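PDB 3FWK: FMN Adenylyltransferase from Candida glabrata, which catalyses the transfer of an adenylyl group from ATP to FMN, forming FAD and pyrophosphate in flavin cofactor biosynthesis. Local coordinates for residues N48-K53 / G59-S64. Sequence-based numbering, arbitrary orientation. Where two conformers were deposited one is given.
With BGC (beta-D-glucopyranose), chain C.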
loop_
_atom_site.group_PDB
_atom_site.type_symbol
_atom_site.label_atom_id
_atom_site.label_comp_id
_atom_site.label_asym_id
_atom_site.label_seq_id
_atom_site.Cartn_x
_atom_site.Cartn_y
_atom_site.Cartn_z
ATOM N N ASN A 48 -12.579 4.938 15.791
ATOM C CA ASN A 48 -13.145 4.525 17.073
ATOM C C ASN A 48 -12.155 3.873 17.994
ATOM O O ASN A 48 -12.239 4.063 19.194
ATOM C CB ASN A 48 -14.359 3.598 16.876
ATOM C CG ASN A 48 -15.469 4.255 16.073
ATOM O OD1 ASN A 48 -15.711 5.444 16.218
ATOM N ND2 ASN A 48 -16.140 3.483 15.236
ATOM N N GLU A 49 -11.237 3.061 17.453
ATOM C CA GLU A 49 -10.355 2.287 18.324
ATOM C C GLU A 49 -8.952 2.855 18.459
ATOM O O GLU A 49 -8.235 2.500 19.386
ATOM C CB GLU A 49 -10.254 0.838 17.850
ATOM C CG GLU A 49 -11.559 0.071 17.770
ATOM C CD GLU A 49 -11.302 -1.390 17.411
ATOM O OE1 GLU A 49 -10.538 -2.079 18.154
ATOM O OE2 GLU A 49 -11.821 -1.841 16.382
ATOM N N THR A 50 -8.519 3.692 17.525
ATOM C CA THR A 50 -7.099 4.061 17.478
ATOM C C THR A 50 -6.897 5.496 17.931
ATOM O O THR A 50 -6.260 5.726 18.961
ATOM C CB THR A 50 -6.507 3.840 16.081
ATOM O OG1 THR A 50 -6.663 2.455 15.722
ATOM C CG2 THR A 50 -5.018 4.234 16.028
ATOM N N PHE A 51 -7.460 6.456 17.204
ATOM C CA PHE A 51 -7.177 7.868 17.486
ATOM C C PHE A 51 -7.606 8.321 18.892
ATOM O O PHE A 51 -6.942 9.182 19.448
ATOM C CB PHE A 51 -7.775 8.762 16.396
ATOM C CG PHE A 51 -7.187 8.537 15.007
ATOM C CD1 PHE A 51 -5.900 8.002 14.815
ATOM C CD2 PHE A 51 -7.922 8.907 13.897
ATOM C CE1 PHE A 51 -5.385 7.821 13.523
ATOM C CE2 PHE A 51 -7.406 8.740 12.630
ATOM C CZ PHE A 51 -6.146 8.212 12.439
ATOM N N PRO A 52 -8.687 7.760 19.471
ATOM C CA PRO A 52 -8.987 8.171 20.855
ATOM C C PRO A 52 -7.933 7.751 21.878
ATOM O O PRO A 52 -7.888 8.323 22.974
ATOM C CB PRO A 52 -10.317 7.463 21.146
ATOM C CG PRO A 52 -10.958 7.308 19.767
ATOM C CD PRO A 52 -9.766 6.928 18.904
ATOM N N LYS A 53 -7.112 6.760 21.531
ATOM C CA LYS A 53 -6.108 6.217 22.434
ATOM C C LYS A 53 -4.709 6.764 22.178
ATOM O O LYS A 53 -3.964 6.977 23.123
ATOM C CB LYS A 53 -6.068 4.693 22.338
ATOM C CG LYS A 53 -7.350 3.979 22.788
ATOM C CD LYS A 53 -7.223 2.472 22.612
ATOM C CE LYS A 53 -8.526 1.777 22.983
ATOM N NZ LYS A 53 -9.054 2.317 24.280
ATOM N N GLY A 59 3.328 12.599 17.422
ATOM C CA GLY A 59 4.407 11.660 17.260
ATOM C C GLY A 59 4.163 10.383 18.026
ATOM O O GLY A 59 4.994 9.489 17.966
ATOM N N GLU A 60 3.001 10.245 18.683
ATOM C CA GLU A 60 2.679 8.926 19.266
ATOM C C GLU A 60 2.541 7.817 18.236
ATOM O O GLU A 60 2.847 6.663 18.548
ATOM C CB GLU A 60 1.441 8.959 20.172
ATOM C CG GLU A 60 1.738 9.746 21.463
ATOM C CD GLU A 60 0.531 9.924 22.360
ATOM O OE1 GLU A 60 -0.549 9.386 22.078
ATOM O OE2 GLU A 60 0.671 10.650 23.386
ATOM N N ILE A 61 2.051 8.162 17.038
ATOM C CA ILE A 61 1.860 7.165 16.000
ATOM C C ILE A 61 2.828 7.424 14.842
ATOM O O ILE A 61 2.900 8.558 14.326
ATOM C CB ILE A 61 0.431 7.200 15.433
ATOM C CG1 ILE A 61 -0.603 6.934 16.532
ATOM C CG2 ILE A 61 0.275 6.163 14.277
ATOM C CD1 ILE A 61 -2.031 6.933 16.031
ATOM N N SER A 62 3.524 6.385 14.396
ATOM C CA SER A 62 4.247 6.450 13.127
ATOM C C SER A 62 3.621 5.463 12.141
ATOM O O SER A 62 2.991 4.497 12.540
ATOM C CB SER A 62 5.723 6.154 13.332
ATOM O OG SER A 62 6.412 7.302 13.806
ATOM N N PHE A 63 3.772 5.750 10.859
ATOM C CA PHE A 63 3.180 4.945 9.827
ATOM C C PHE A 63 4.278 4.163 9.113
ATOM O O PHE A 63 5.188 4.779 8.555
ATOM C CB PHE A 63 2.399 5.861 8.859
ATOM C CG PHE A 63 1.560 5.110 7.877
ATOM C CD1 PHE A 63 0.157 5.122 8.007
ATOM C CD2 PHE A 63 2.130 4.369 6.854
ATOM C CE1 PHE A 63 -0.650 4.413 7.150
ATOM C CE2 PHE A 63 1.321 3.635 5.970
ATOM C CZ PHE A 63 -0.072 3.663 6.110
ATOM N N SER A 64 4.203 2.823 9.091
ATOM C CA SER A 64 5.184 2.034 8.356
ATOM C C SER A 64 4.774 1.905 6.901
ATOM O O SER A 64 3.748 1.306 6.603
ATOM C CB SER A 64 5.365 0.654 9.011
ATOM O OG SER A 64 6.406 -0.030 8.313
HETATM C C2 BGC C . -2.951 5.261 27.157
HETATM C C3 BGC C . -1.882 4.176 27.242
HETATM C C4 BGC C . -2.477 2.826 26.859
HETATM C C5 BGC C . -3.226 2.897 25.524
HETATM C C6 BGC C . -3.999 1.606 25.254
HETATM C C1 BGC C . -3.536 5.250 25.762
HETATM O O1 BGC C . -4.539 6.252 25.684
HETATM O O2 BGC C . -2.419 6.574 27.411
HETATM O O3 BGC C . -1.406 4.107 28.600
HETATM O O4 BGC C . -1.432 1.873 26.702
HETATM O O5 BGC C . -4.161 3.987 25.537
HETATM O O6 BGC C . -5.020 1.445 26.247
HETATM O O HOH W 1 -1.580 7.792 24.193
#
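Ile61 reaches across to Thr50 and Phe51, where helix 31-50 gives way to loop, with a single methyl group, CD1, which comes to rest beside both. The Ile61 chain is extended beyond CB (chi2 -179°), and this carries CD1 out from the strand as the leading atom. Against Thr50 the meeting is methyl to methyl, with Thr50 CG2 4.0 Å from Ile61 CD1. With chi1 at -59° OG1 lies beside the Thr50 backbone N and hydrogen-bonds the carbonyl O of Ile45, which leaves CG2 anti to that N and facing Ile61. Phe51 receives the same Ile61 methyl at the edge of its ring, near the ring plane, with Phe51 CD1 4.2 Å from Ile61 CD1; the two side chains run at about a right angle. Helix 69-86 packs on this aromatic ring too, Tyr85 meeting it edge-to-face.

Lys53 N bonds to Thr50 O at 2.9 Å. The polar side of the contact is bridged by one water, which donates to Lys53 O at 2.7 Å and to Glu60 OE1 at 2.8 Å. Glu60 OE1 also accepts from Ser55 N, tying the carboxylate to the intervening loop. Lys53 O has a second donor, O1 of beta-D-glucopyranose, at 2.7 Å, and the Lys53 CB lies alongside the sugar.

The contact thus joins the end of a helix to the start of central strand 61-64, flanked by parallel strands 107-111 and 163-165, a packing of helix against sheet typical of a Rossmann-like alpha/beta fold, with the bound glucose at the Lys53 end of the contact.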